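Local coordinates for phytase (Debaryomyces castellii, PDB 2GFI), which probably hydrolyses phytate (inositol hexakisphosphate), starting at the 3-phosphate, as a 3-phytase of the histidine acid phosphatase family, at residues 18-21 with 25-28; 42-47 with 364-369; 62-67 with 149-154; 142-147 with 374-379; 279-284 with 357-362. All coordinates share one frame; numbering follows the deposited sequence.

Contact 1 (18-21 with 25-28); sequences QDLA and QASV
Leu20 lays its two methyls over the start of segment 25-28, CD2 against the CB of Gln25 at 3.7 Å and CD1 against Ala26. The second methyl is pressed hard: Leu20 CD1 stands 3.5 Å from Ala26 CB, tighter than usual for two carbons, and also lies against the backbone N of Ala26. Leu20 and Gln25 run antiparallel alongside each other, and the glutamine reaches back to the 18-21 backbone. With CG beside its own backbone N (chi1 -64°) and CG to CD extended, Gln25 carries OE1 to Ala21 N at 2.7 Å. The N-H···O angle is only 140°, and the donor is tilted 19° from the carbonyl plane. Ser22 N gives OE1 a second hydrogen bond, so one buried oxygen ties two successive peptide N-H groups. On the second subunit Lys139 donates to Leu20 O, Gln45 OE1 accepts from Ser27 N, and Tyr43 O accepts from Gln25 NE2. Gln25 thus closes this loop, in the N-terminal region ahead of strand 59-69, by side-chain-to-backbone bonds, and its NE2 ties the loop to a neighbouring copy in the four-chain assembly.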
# COMPACT_ATOMS: atom_id res chain seq x y z
N GLN A 18 -4.19 0.91 -12.89
CA GLN A 18 -5.51 0.97 -13.52
C GLN A 18 -5.88 -0.27 -14.34
O GLN A 18 -7.04 -0.47 -14.65
CB GLN A 18 -5.60 2.19 -14.41
CG GLN A 18 -4.71 2.03 -15.66
CD GLN A 18 -4.70 3.28 -16.49
OE1 GLN A 18 -5.60 3.50 -17.30
NE2 GLN A 18 -3.69 4.12 -16.28
N ASP A 19 -4.90 -1.07 -14.76
CA ASP A 19 -5.27 -2.30 -15.49
C ASP A 19 -4.76 -3.60 -14.83
O ASP A 19 -4.53 -4.59 -15.50
CB ASP A 19 -4.85 -2.22 -16.97
CG ASP A 19 -3.38 -2.06 -17.16
OD1 ASP A 19 -2.58 -2.40 -16.24
OD2 ASP A 19 -2.92 -1.61 -18.24
N LEU A 20 -4.59 -3.56 -13.51
CA LEU A 20 -3.98 -4.64 -12.79
C LEU A 20 -5.08 -5.35 -12.02
O LEU A 20 -6.13 -4.77 -11.78
CB LEU A 20 -2.91 -4.10 -11.83
CG LEU A 20 -1.73 -3.43 -12.48
CD1 LEU A 20 -0.76 -2.91 -11.40
CD2 LEU A 20 -1.03 -4.36 -13.49
N ALA A 21 -4.83 -6.58 -11.61
CA ALA A 21 -5.78 -7.30 -10.75
C ALA A 21 -5.43 -6.98 -9.33
O ALA A 21 -6.30 -6.75 -8.50
CB ALA A 21 -5.65 -8.80 -11.02
N GLN A 25 0.94 -6.00 -8.58
CA GLN A 25 1.48 -6.18 -9.93
C GLN A 25 2.13 -4.90 -10.41
O GLN A 25 2.72 -4.91 -11.48
CB GLN A 25 0.39 -6.62 -10.92
CG GLN A 25 -0.19 -8.02 -10.56
CD GLN A 25 -1.37 -8.36 -11.41
OE1 GLN A 25 -2.48 -7.90 -11.14
NE2 GLN A 25 -1.15 -9.18 -12.42
N ALA A 26 2.02 -3.81 -9.65
CA ALA A 26 2.53 -2.50 -10.06
C ALA A 26 3.95 -2.33 -9.65
O ALA A 26 4.37 -2.83 -8.59
CB ALA A 26 1.70 -1.37 -9.45
N SER A 27 4.70 -1.59 -10.46
CA SER A 27 6.04 -1.17 -10.06
C SER A 27 6.07 0.34 -9.88
O SER A 27 6.24 1.09 -10.85
CB SER A 27 7.09 -1.65 -11.06
OG SER A 27 7.01 -3.06 -11.15
N VAL A 28 5.90 0.77 -8.64
CA VAL A 28 5.81 2.20 -8.37
C VAL A 28 7.05 2.71 -7.65
O VAL A 28 7.31 3.89 -7.66
CB VAL A 28 4.54 2.57 -7.59
CG1 VAL A 28 3.31 2.35 -8.48
CG2 VAL A 28 4.42 1.78 -6.27

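Contact 2 (42-47 with 364-369); sequences PYIQNK and SHVGIT
Asn46 reaches across to Gly367 with its amide nitrogen, and here the two segments come closest, with CA atoms 5.0 Å apart. Asn46 ND2 donates to Gly367 O at 2.9 Å along a nearly straight N-H···O line of 163°. The oxygen lies in the asparagine's amide plane, although the donor stands 31° out of the glycine's carbonyl plane. CG is anti to the backbone N (chi1 -178°), which swings the amide toward the carbonyl, and OD1 is left to accept from Gly48 N. The acceptor belongs to a short, weakly bonded helix, 365-368, N-capped by a weak bond from Gly367 N to Ser364 OG. This helix lies near the predicted catalytic centre of the histidine phosphatase fold: the Val366 side chain is about 10 Å from that of Asp333, the predicted proton donor, and Thr369 touches Asp333 itself. Gly367 O would probably lose this donor, and Gly48 N its side-chain acceptor, if an alanine stood in place of Asn46, leaving a water bridge and the Ile44 contact to join the segments. Elsewhere the fit is looser. Ile44 CG2 and Val366 CG2 only graze each other at 4.2 Å, their side chains crossing at a slant. Beside them a water bridges the segments, donating to Ile44 O at 2.8 Å and to Val366 O at 2.7 Å.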
# COMPACT_ATOMS: atom_id res chain seq x y z
N PRO A 42 15.40 11.76 2.51
CA PRO A 42 15.33 10.74 3.55
C PRO A 42 15.86 9.35 3.16
O PRO A 42 16.06 9.05 1.96
CB PRO A 42 13.84 10.71 3.93
CG PRO A 42 13.37 12.13 3.61
CD PRO A 42 14.09 12.40 2.29
N TYR A 43 16.09 8.52 4.18
CA TYR A 43 16.48 7.14 3.98
C TYR A 43 15.53 6.45 3.01
O TYR A 43 14.31 6.67 3.04
CB TYR A 43 16.44 6.36 5.31
CG TYR A 43 16.87 4.94 5.12
CD1 TYR A 43 18.17 4.64 4.73
CD2 TYR A 43 15.98 3.89 5.31
CE1 TYR A 43 18.56 3.33 4.54
CE2 TYR A 43 16.37 2.58 5.14
CZ TYR A 43 17.64 2.31 4.74
OH TYR A 43 18.00 0.97 4.55
N ILE A 44 16.11 5.60 2.16
CA ILE A 44 15.32 4.67 1.38
C ILE A 44 16.10 3.37 1.24
O ILE A 44 17.33 3.38 1.09
CB ILE A 44 14.94 5.29 -0.01
CG1 ILE A 44 13.77 4.52 -0.64
CG2 ILE A 44 16.18 5.40 -0.90
CD1 ILE A 44 13.15 5.21 -1.84
N GLN A 45 15.38 2.26 1.26
CA GLN A 45 15.97 0.93 1.13
C GLN A 45 16.41 0.69 -0.29
O GLN A 45 15.76 1.12 -1.26
CB GLN A 45 14.98 -0.16 1.55
CG GLN A 45 14.53 -0.04 2.98
CD GLN A 45 13.53 -1.08 3.37
OE1 GLN A 45 12.83 -1.65 2.52
NE2 GLN A 45 13.43 -1.33 4.65
N ASN A 46 17.52 -0.03 -0.41
CA ASN A 46 18.06 -0.37 -1.69
C ASN A 46 17.00 -1.19 -2.45
O ASN A 46 16.28 -2.00 -1.84
CB ASN A 46 19.33 -1.14 -1.42
CG ASN A 46 20.04 -1.53 -2.68
OD1 ASN A 46 19.58 -2.41 -3.40
ND2 ASN A 46 21.18 -0.89 -2.96
N LYS A 47 16.89 -0.99 -3.77
CA LYS A 47 15.87 -1.73 -4.56
C LYS A 47 16.00 -3.25 -4.33
O LYS A 47 15.00 -3.93 -4.20
CB LYS A 47 15.91 -1.35 -6.04
CG LYS A 47 15.79 0.19 -6.32
CD LYS A 47 15.84 0.55 -7.86
CE LYS A 47 14.94 1.80 -8.16
NZ LYS A 47 14.70 2.10 -9.63
N SER A 364 24.84 3.63 -8.52
CA SER A 364 23.71 4.33 -7.94
C SER A 364 24.14 4.84 -6.57
O SER A 364 24.22 4.10 -5.58
CB SER A 364 22.49 3.41 -7.86
OG SER A 364 21.42 4.07 -7.20
N HIS A 365 24.43 6.13 -6.53
CA HIS A 365 24.91 6.68 -5.28
C HIS A 365 23.92 6.45 -4.11
O HIS A 365 24.31 5.99 -3.03
CB HIS A 365 25.21 8.14 -5.45
CG HIS A 365 25.56 8.79 -4.17
ND1 HIS A 365 24.65 9.50 -3.43
CD2 HIS A 365 26.72 8.81 -3.47
CE1 HIS A 365 25.24 9.97 -2.35
NE2 HIS A 365 26.49 9.56 -2.35
N VAL A 366 22.65 6.76 -4.34
CA VAL A 366 21.57 6.62 -3.33
C VAL A 366 21.29 5.16 -2.93
O VAL A 366 20.74 4.91 -1.86
CB VAL A 366 20.29 7.34 -3.81
CG1 VAL A 366 19.68 6.60 -4.99
CG2 VAL A 366 19.30 7.51 -2.68
N GLY A 367 21.66 4.20 -3.79
CA GLY A 367 21.53 2.78 -3.46
C GLY A 367 22.55 2.43 -2.37
O GLY A 367 22.39 1.43 -1.65
N ILE A 368 23.58 3.26 -2.24
CA ILE A 368 24.67 2.99 -1.31
C ILE A 368 24.54 3.88 -0.09
O ILE A 368 24.52 3.38 1.04
CB ILE A 368 26.09 3.16 -1.94
CG1 ILE A 368 26.27 2.34 -3.24
CG2 ILE A 368 27.18 2.75 -0.92
CD1 ILE A 368 27.76 2.47 -3.86
N THR A 369 24.45 5.20 -0.31
CA THR A 369 24.41 6.14 0.80
C THR A 369 23.25 7.13 0.77
O THR A 369 23.45 8.32 0.53
CB THR A 369 25.75 6.92 0.96
OG1 THR A 369 25.97 7.76 -0.18
CG2 THR A 369 26.98 5.99 1.01
O HOH W 1 19.04 2.91 -1.06

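Contact 3 (62-67 with 149-154); sequences EQVQLF and GELFDT
Leu151 turns CG to the side of its backbone N (chi1 -79°) and holds CD1 extended (chi2 -172°), which sends both methyls out of the short 3-10 turn 149-151 and onto the backbone of strand 62-67. Each methyl takes a different place: Leu151 CD2 meets the carbonyl oxygen Glu62 O at 3.5 Å, while Leu151 CD1 lies 3.5 Å from Gln63 CA and a little farther from Val64 N. Val64 adds the one apolar side-chain touch. Its CG1, set between the backbone N and the carbonyl carbon at chi1 63°, meets Leu151 CD1 at 4.1 Å. The leucine thus rests mainly on main-chain atoms, next to a classic beta bulge where Glu62 and Gln63 both face Lys379 of strand 374-382. The bulge itself is bonded to that strand, and Glu62 OE1 is hydrogen-bonded to Ser386 OG. Replacing Leu151 by an alanine takes away both methyls and would probably open a gap over the Glu62-Gln63 peptide and leave Val64 CG1 without its neighbour from the turn. The turn is kept compact by Phe152 N bonded to Gly149 O at 2.9 Å. Val64 also touches Phe144 and Tyr148 of helix 133-148. The contact therefore joins the C-terminal exit of that helix to the bulged beginning of strand 59-69, a helix-on-sheet layer of the alpha/beta domain of histidine phosphatases.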
# COMPACT_ATOMS: atom_id res chain seq x y z
N GLU A 62 27.04 -15.24 13.80
CA GLU A 62 28.33 -15.20 14.48
C GLU A 62 28.80 -13.79 14.73
O GLU A 62 29.38 -13.52 15.78
CB GLU A 62 29.38 -15.96 13.69
CG GLU A 62 29.18 -17.46 13.69
CD GLU A 62 30.22 -18.12 12.83
OE1 GLU A 62 30.28 -17.80 11.64
OE2 GLU A 62 31.00 -18.94 13.34
N GLN A 63 28.54 -12.89 13.79
CA GLN A 63 29.02 -11.51 13.88
C GLN A 63 28.21 -10.59 12.96
O GLN A 63 27.69 -11.01 11.93
CB GLN A 63 30.50 -11.47 13.51
CG GLN A 63 31.23 -10.16 13.78
CD GLN A 63 32.63 -10.20 13.26
OE1 GLN A 63 33.33 -11.22 13.43
NE2 GLN A 63 33.06 -9.14 12.60
N VAL A 64 28.12 -9.32 13.33
CA VAL A 64 27.58 -8.31 12.44
C VAL A 64 28.41 -7.05 12.55
O VAL A 64 28.81 -6.67 13.64
CB VAL A 64 26.06 -8.04 12.73
CG1 VAL A 64 25.87 -7.45 14.15
CG2 VAL A 64 25.42 -7.20 11.61
N GLN A 65 28.67 -6.42 11.40
CA GLN A 65 29.28 -5.11 11.33
C GLN A 65 28.30 -4.19 10.63
O GLN A 65 27.73 -4.53 9.60
CB GLN A 65 30.62 -5.15 10.60
CG GLN A 65 31.49 -6.38 10.97
CD GLN A 65 32.75 -6.47 10.16
OE1 GLN A 65 32.95 -5.69 9.27
NE2 GLN A 65 33.62 -7.44 10.49
N LEU A 66 28.06 -3.06 11.26
CA LEU A 66 27.29 -1.99 10.74
C LEU A 66 28.22 -0.80 10.43
O LEU A 66 29.01 -0.35 11.28
CB LEU A 66 26.24 -1.58 11.76
CG LEU A 66 25.51 -0.28 11.39
CD1 LEU A 66 24.72 -0.42 10.05
CD2 LEU A 66 24.59 0.17 12.54
N PHE A 67 28.11 -0.31 9.21
CA PHE A 67 28.72 0.92 8.82
C PHE A 67 27.61 1.83 8.39
O PHE A 67 26.98 1.64 7.36
CB PHE A 67 29.75 0.70 7.71
CG PHE A 67 30.86 -0.22 8.14
CD1 PHE A 67 32.00 0.30 8.76
CD2 PHE A 67 30.76 -1.61 7.95
CE1 PHE A 67 33.04 -0.55 9.16
CE2 PHE A 67 31.79 -2.48 8.35
CZ PHE A 67 32.94 -1.94 8.97
N GLY A 149 20.53 -8.99 18.15
CA GLY A 149 20.74 -8.95 19.59
C GLY A 149 21.09 -10.27 20.27
O GLY A 149 21.61 -10.24 21.38
N GLU A 150 20.82 -11.41 19.64
CA GLU A 150 21.26 -12.70 20.20
C GLU A 150 22.78 -12.71 20.31
O GLU A 150 23.35 -13.46 21.10
CB GLU A 150 20.81 -13.87 19.33
CG GLU A 150 21.60 -14.01 18.03
CD GLU A 150 20.89 -14.90 17.03
OE1 GLU A 150 19.74 -14.58 16.64
OE2 GLU A 150 21.46 -15.94 16.66
N LEU A 151 23.43 -11.87 19.49
CA LEU A 151 24.89 -11.75 19.45
C LEU A 151 25.39 -10.83 20.56
O LEU A 151 26.59 -10.72 20.77
CB LEU A 151 25.34 -11.16 18.11
CG LEU A 151 25.42 -12.02 16.86
CD1 LEU A 151 26.08 -11.21 15.74
CD2 LEU A 151 26.15 -13.33 17.10
N PHE A 152 24.49 -10.15 21.24
CA PHE A 152 24.88 -9.20 22.25
C PHE A 152 24.81 -9.88 23.61
O PHE A 152 23.78 -10.47 23.96
CB PHE A 152 23.98 -7.97 22.22
CG PHE A 152 24.33 -6.90 23.26
CD1 PHE A 152 25.57 -6.26 23.25
CD2 PHE A 152 23.39 -6.50 24.20
CE1 PHE A 152 25.87 -5.28 24.18
CE2 PHE A 152 23.68 -5.51 25.13
CZ PHE A 152 24.91 -4.90 25.12
N ASP A 153 25.92 -9.81 24.33
CA ASP A 153 26.00 -10.26 25.71
C ASP A 153 25.74 -9.08 26.62
O ASP A 153 26.50 -8.11 26.60
CB ASP A 153 27.41 -10.81 26.00
CG ASP A 153 27.46 -11.67 27.28
OD1 ASP A 153 26.76 -11.34 28.27
OD2 ASP A 153 28.18 -12.70 27.37
N THR A 154 24.67 -9.15 27.41
CA THR A 154 24.32 -8.00 28.26
C THR A 154 25.23 -7.77 29.48
O THR A 154 25.06 -6.77 30.20
CB THR A 154 22.85 -8.05 28.66
OG1 THR A 154 22.53 -9.33 29.22
CG2 THR A 154 21.94 -7.94 27.43

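Contact 4 (142-147 with 374-379); sequences IAFRTK and RTIIEK
Phe144 and Ile376 face each other across about one helix-to-sheet spacing: residues 142-147 of helix 133-148 lie over strand 374-379, with the CA atoms of Phe144 and Ile376 10.2 Å apart. About one helical turn and two strand residues on, Lys147 CA and Glu378 CA stand 10.7 Å apart. Across these segments the contact is made by side chains. The phenylalanine ring comes edge-on: Phe144 CE1 lies 3.8 Å from Ile376 CD1, which sits near the ring plane, and the two side chains overlap side by side, pointing opposite ways. Phe175 meets the same ring edge to face. Lys147 leaves its helix fully extended, CG anti to the backbone N (chi1 -166°), and crosses Glu378 at about a right angle. Lys147 NZ reaches Glu378 OE2 at 2.6 Å on the syn lone pair, a short salt bridge, and Lys147 CE is 3.1 Å from that same Glu378 OE2. The ammonium group also donates to Thr53 O. Tyr148 OH is hydrogen-bonded to OE2, and Arg389 NE forms a salt bridge with OE1. With a lysine at one oxygen and an arginine at the other, the buried carboxylate is probably kept ionised, and its rotation is probably restrained by partners on both oxygens.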
# COMPACT_ATOMS: atom_id res chain seq x y z
N ILE A 142 16.73 -0.04 17.19
CA ILE A 142 15.74 -0.99 17.68
C ILE A 142 15.69 -2.24 16.80
O ILE A 142 15.71 -3.34 17.29
CB ILE A 142 14.34 -0.34 17.72
CG1 ILE A 142 14.27 0.84 18.70
CG2 ILE A 142 13.25 -1.39 17.96
CD1 ILE A 142 12.86 1.58 18.71
N ALA A 143 15.58 -2.02 15.49
CA ALA A 143 15.43 -3.07 14.51
C ALA A 143 16.66 -3.93 14.53
O ALA A 143 16.60 -5.15 14.34
CB ALA A 143 15.23 -2.45 13.10
N PHE A 144 17.79 -3.26 14.68
CA PHE A 144 19.05 -3.92 14.66
C PHE A 144 19.17 -4.81 15.90
O PHE A 144 19.61 -5.93 15.80
CB PHE A 144 20.17 -2.88 14.60
CG PHE A 144 21.53 -3.45 14.24
CD1 PHE A 144 21.98 -3.42 12.91
CD2 PHE A 144 22.38 -3.98 15.23
CE1 PHE A 144 23.26 -3.90 12.57
CE2 PHE A 144 23.65 -4.43 14.90
CZ PHE A 144 24.07 -4.40 13.57
N ARG A 145 18.77 -4.32 17.07
CA ARG A 145 18.75 -5.17 18.24
C ARG A 145 17.83 -6.34 18.01
O ARG A 145 18.20 -7.46 18.32
CB ARG A 145 18.33 -4.42 19.51
CG ARG A 145 18.10 -5.39 20.70
CD ARG A 145 19.34 -6.16 21.24
NE ARG A 145 19.84 -5.27 22.21
CZ ARG A 145 19.81 -5.37 23.51
NH1 ARG A 145 19.45 -6.47 24.16
NH2 ARG A 145 20.22 -4.32 24.16
N THR A 146 16.63 -6.09 17.48
CA THR A 146 15.68 -7.17 17.21
C THR A 146 16.29 -8.27 16.34
O THR A 146 16.13 -9.42 16.65
CB THR A 146 14.38 -6.66 16.57
OG1 THR A 146 13.68 -5.86 17.49
CG2 THR A 146 13.42 -7.82 16.38
N LYS A 147 17.02 -7.91 15.28
CA LYS A 147 17.65 -8.86 14.40
C LYS A 147 18.90 -9.55 14.95
O LYS A 147 19.07 -10.77 14.81
CB LYS A 147 18.00 -8.20 13.05
CG LYS A 147 18.34 -9.26 12.00
CD LYS A 147 18.49 -8.73 10.59
CE LYS A 147 18.93 -9.85 9.63
NZ LYS A 147 19.22 -9.32 8.25
N ARG A 374 23.06 2.37 5.61
CA ARG A 374 23.50 1.29 6.45
C ARG A 374 24.16 0.25 5.58
O ARG A 374 23.57 -0.31 4.66
CB ARG A 374 22.32 0.70 7.26
CG ARG A 374 21.07 0.36 6.44
CD ARG A 374 19.77 0.46 7.20
NE ARG A 374 19.51 1.86 7.49
CZ ARG A 374 18.47 2.32 8.18
NH1 ARG A 374 17.56 1.50 8.69
NH2 ARG A 374 18.35 3.64 8.34
N THR A 375 25.43 0.00 5.84
CA THR A 375 26.10 -1.09 5.19
C THR A 375 26.35 -2.11 6.29
O THR A 375 26.98 -1.82 7.29
CB THR A 375 27.40 -0.59 4.52
OG1 THR A 375 27.06 -0.05 3.23
CG2 THR A 375 28.40 -1.76 4.26
N ILE A 376 25.79 -3.29 6.11
CA ILE A 376 25.93 -4.32 7.12
C ILE A 376 26.62 -5.55 6.52
O ILE A 376 26.30 -5.97 5.40
CB ILE A 376 24.55 -4.69 7.66
CG1 ILE A 376 24.06 -3.62 8.65
CG2 ILE A 376 24.54 -6.10 8.25
CD1 ILE A 376 22.55 -3.68 8.87
N ILE A 377 27.61 -6.07 7.25
CA ILE A 377 28.15 -7.40 7.03
C ILE A 377 27.62 -8.35 8.09
O ILE A 377 27.78 -8.09 9.28
CB ILE A 377 29.68 -7.35 7.04
CG1 ILE A 377 30.15 -6.28 6.05
CG2 ILE A 377 30.25 -8.74 6.71
CD1 ILE A 377 31.61 -5.92 6.13
N GLU A 378 26.94 -9.41 7.67
CA GLU A 378 26.48 -10.46 8.57
C GLU A 378 27.42 -11.61 8.36
O GLU A 378 27.80 -11.89 7.25
CB GLU A 378 25.08 -10.98 8.22
CG GLU A 378 24.06 -9.90 8.02
CD GLU A 378 22.69 -10.41 7.65
OE1 GLU A 378 22.57 -11.27 6.75
OE2 GLU A 378 21.74 -9.92 8.28
N LYS A 379 27.76 -12.30 9.45
CA LYS A 379 28.58 -13.48 9.39
C LYS A 379 27.79 -14.52 10.12
O LYS A 379 27.34 -14.28 11.23
CB LYS A 379 29.92 -13.25 10.09
CG LYS A 379 30.80 -14.49 10.14
CD LYS A 379 31.96 -14.28 11.06
CE LYS A 379 32.74 -15.57 11.24
NZ LYS A 379 34.05 -15.30 11.88

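Contact 5 (279-284 with 357-362); sequences EFIQYS and TPFPSP
Helix 277-295 and the proline-rich loop that runs from helix 333-343 to helix 365-368, both within the histidine phosphatase family region, meet here, with Ile281 packed on Phe359, the residue before a cis-proline, Pro360. The CA atoms come no nearer than 7.1 Å, between Gln282 and Thr357, so the join is made by side chains. Ile281 presents its CG2 branch, anti to the backbone N, and this methyl approaches the far end of the phenylalanine ring, 3.6 Å from CE1 and 3.9 Å from CZ of Phe359. The two side chains cross at about a right angle. Phe359 holds CG beside its backbone N (chi1 -69°), which lets the ring reach back toward the helix. The same ring meets Phe408 and Phe49 of the second subunit edge to face, and Phe408 of that copy also packs on Ile281, so this apolar patch continues into the neighbouring chain. Two residues earlier, Thr357 gives a looser touch. Its hydroxyl is hydrogen-bonded to Tyr226 OH, and Gln282 runs roughly perpendicular to it, its CG 4.2 Å from Thr357 OG1.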
# COMPACT_ATOMS: atom_id res chain seq x y z
N GLU A 279 13.70 15.62 -15.26
CA GLU A 279 14.71 16.49 -14.71
C GLU A 279 15.34 15.88 -13.49
O GLU A 279 16.56 15.92 -13.35
CB GLU A 279 14.12 17.87 -14.40
CG GLU A 279 13.82 18.63 -15.67
CD GLU A 279 12.68 19.63 -15.59
OE1 GLU A 279 11.94 19.74 -14.55
OE2 GLU A 279 12.49 20.32 -16.64
N PHE A 280 14.54 15.30 -12.60
CA PHE A 280 15.07 14.60 -11.44
C PHE A 280 16.03 13.51 -11.86
O PHE A 280 17.08 13.32 -11.24
CB PHE A 280 13.95 13.92 -10.65
CG PHE A 280 13.17 14.83 -9.79
CD1 PHE A 280 13.77 15.48 -8.72
CD2 PHE A 280 11.81 14.99 -10.00
CE1 PHE A 280 13.02 16.34 -7.89
CE2 PHE A 280 11.06 15.83 -9.21
CZ PHE A 280 11.67 16.52 -8.14
N ILE A 281 15.67 12.75 -12.89
CA ILE A 281 16.50 11.63 -13.32
C ILE A 281 17.87 12.09 -13.85
O ILE A 281 18.92 11.45 -13.61
CB ILE A 281 15.72 10.79 -14.35
CG1 ILE A 281 14.60 10.00 -13.66
CG2 ILE A 281 16.63 9.91 -15.13
CD1 ILE A 281 13.53 9.42 -14.63
N GLN A 282 17.88 13.23 -14.55
CA GLN A 282 19.14 13.77 -15.05
C GLN A 282 19.92 14.40 -13.92
O GLN A 282 21.13 14.21 -13.80
CB GLN A 282 18.90 14.79 -16.16
CG GLN A 282 18.48 14.12 -17.42
CD GLN A 282 17.85 15.08 -18.37
OE1 GLN A 282 16.69 15.47 -18.19
NE2 GLN A 282 18.58 15.46 -19.39
N TYR A 283 19.21 15.14 -13.06
CA TYR A 283 19.85 15.60 -11.85
C TYR A 283 20.51 14.44 -11.10
O TYR A 283 21.68 14.53 -10.72
CB TYR A 283 18.89 16.31 -10.91
CG TYR A 283 19.60 16.66 -9.60
CD1 TYR A 283 20.46 17.77 -9.53
CD2 TYR A 283 19.40 15.90 -8.45
CE1 TYR A 283 21.10 18.11 -8.35
CE2 TYR A 283 20.03 16.23 -7.27
CZ TYR A 283 20.89 17.34 -7.22
OH TYR A 283 21.51 17.68 -6.05
N SER A 284 19.72 13.38 -10.86
CA SER A 284 20.19 12.21 -10.13
C SER A 284 21.45 11.66 -10.74
O SER A 284 22.37 11.26 -10.04
CB SER A 284 19.13 11.12 -10.17
OG SER A 284 19.49 10.10 -9.25
N THR A 357 22.64 9.70 -20.84
CA THR A 357 22.13 9.21 -19.57
C THR A 357 21.87 7.70 -19.69
O THR A 357 21.03 7.27 -20.46
CB THR A 357 20.84 9.96 -19.16
OG1 THR A 357 21.06 11.37 -19.26
CG2 THR A 357 20.46 9.70 -17.67
N PRO A 358 22.65 6.92 -18.95
CA PRO A 358 22.46 5.47 -18.90
C PRO A 358 21.26 5.11 -18.03
O PRO A 358 20.96 5.81 -17.07
CB PRO A 358 23.76 4.94 -18.24
CG PRO A 358 24.22 6.07 -17.40
CD PRO A 358 23.80 7.36 -18.12
N PHE A 359 20.63 3.99 -18.37
CA PHE A 359 19.55 3.42 -17.62
C PHE A 359 19.83 1.92 -17.49
O PHE A 359 19.91 1.21 -18.52
CB PHE A 359 18.23 3.69 -18.35
CG PHE A 359 17.83 5.13 -18.35
CD1 PHE A 359 17.05 5.64 -17.32
CD2 PHE A 359 18.27 5.98 -19.37
CE1 PHE A 359 16.70 6.99 -17.31
CE2 PHE A 359 17.93 7.34 -19.37
CZ PHE A 359 17.14 7.84 -18.34
N PRO A 360 20.03 1.43 -16.26
CA PRO A 360 20.00 2.27 -15.05
C PRO A 360 21.34 2.98 -14.94
O PRO A 360 22.20 2.78 -15.78
CB PRO A 360 19.86 1.22 -13.93
CG PRO A 360 20.75 0.04 -14.48
CD PRO A 360 20.37 0.03 -15.98
N SER A 361 21.52 3.85 -13.96
CA SER A 361 22.84 4.37 -13.69
C SER A 361 23.70 3.19 -13.23
O SER A 361 23.31 2.46 -12.33
CB SER A 361 22.78 5.44 -12.61
OG SER A 361 24.10 5.77 -12.21
N PRO A 362 24.85 2.99 -13.87
CA PRO A 362 25.74 1.85 -13.54
C PRO A 362 26.26 1.94 -12.13
O PRO A 362 26.80 0.97 -11.58
CB PRO A 362 26.92 2.01 -14.52
CG PRO A 362 26.41 2.91 -15.60
CD PRO A 362 25.39 3.81 -14.97

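Contacts 3 and 4 are the closest pair, centres about 8 Å apart, because strands 59-69 and 374-382 are neighbours in one sheet; Phe67 N and Thr375 O, 2.7 Å apart, probably form one of the bonds between them. Contact 2 reaches contact 4 through Tyr43, whose OH packs 3.2 Å from Arg374 CD, and its 364-369 segment follows closely on the loop of contact 5, centres about 14 Å apart. Contact 2 is also the one near the predicted proton donor Asp333. Contact 1 touches none of the others within its chain, its centre about 24 Å from those of contacts 2 and 5, but the 25-28 segment of one copy meets the 42-47 segment of another across the subunit interface.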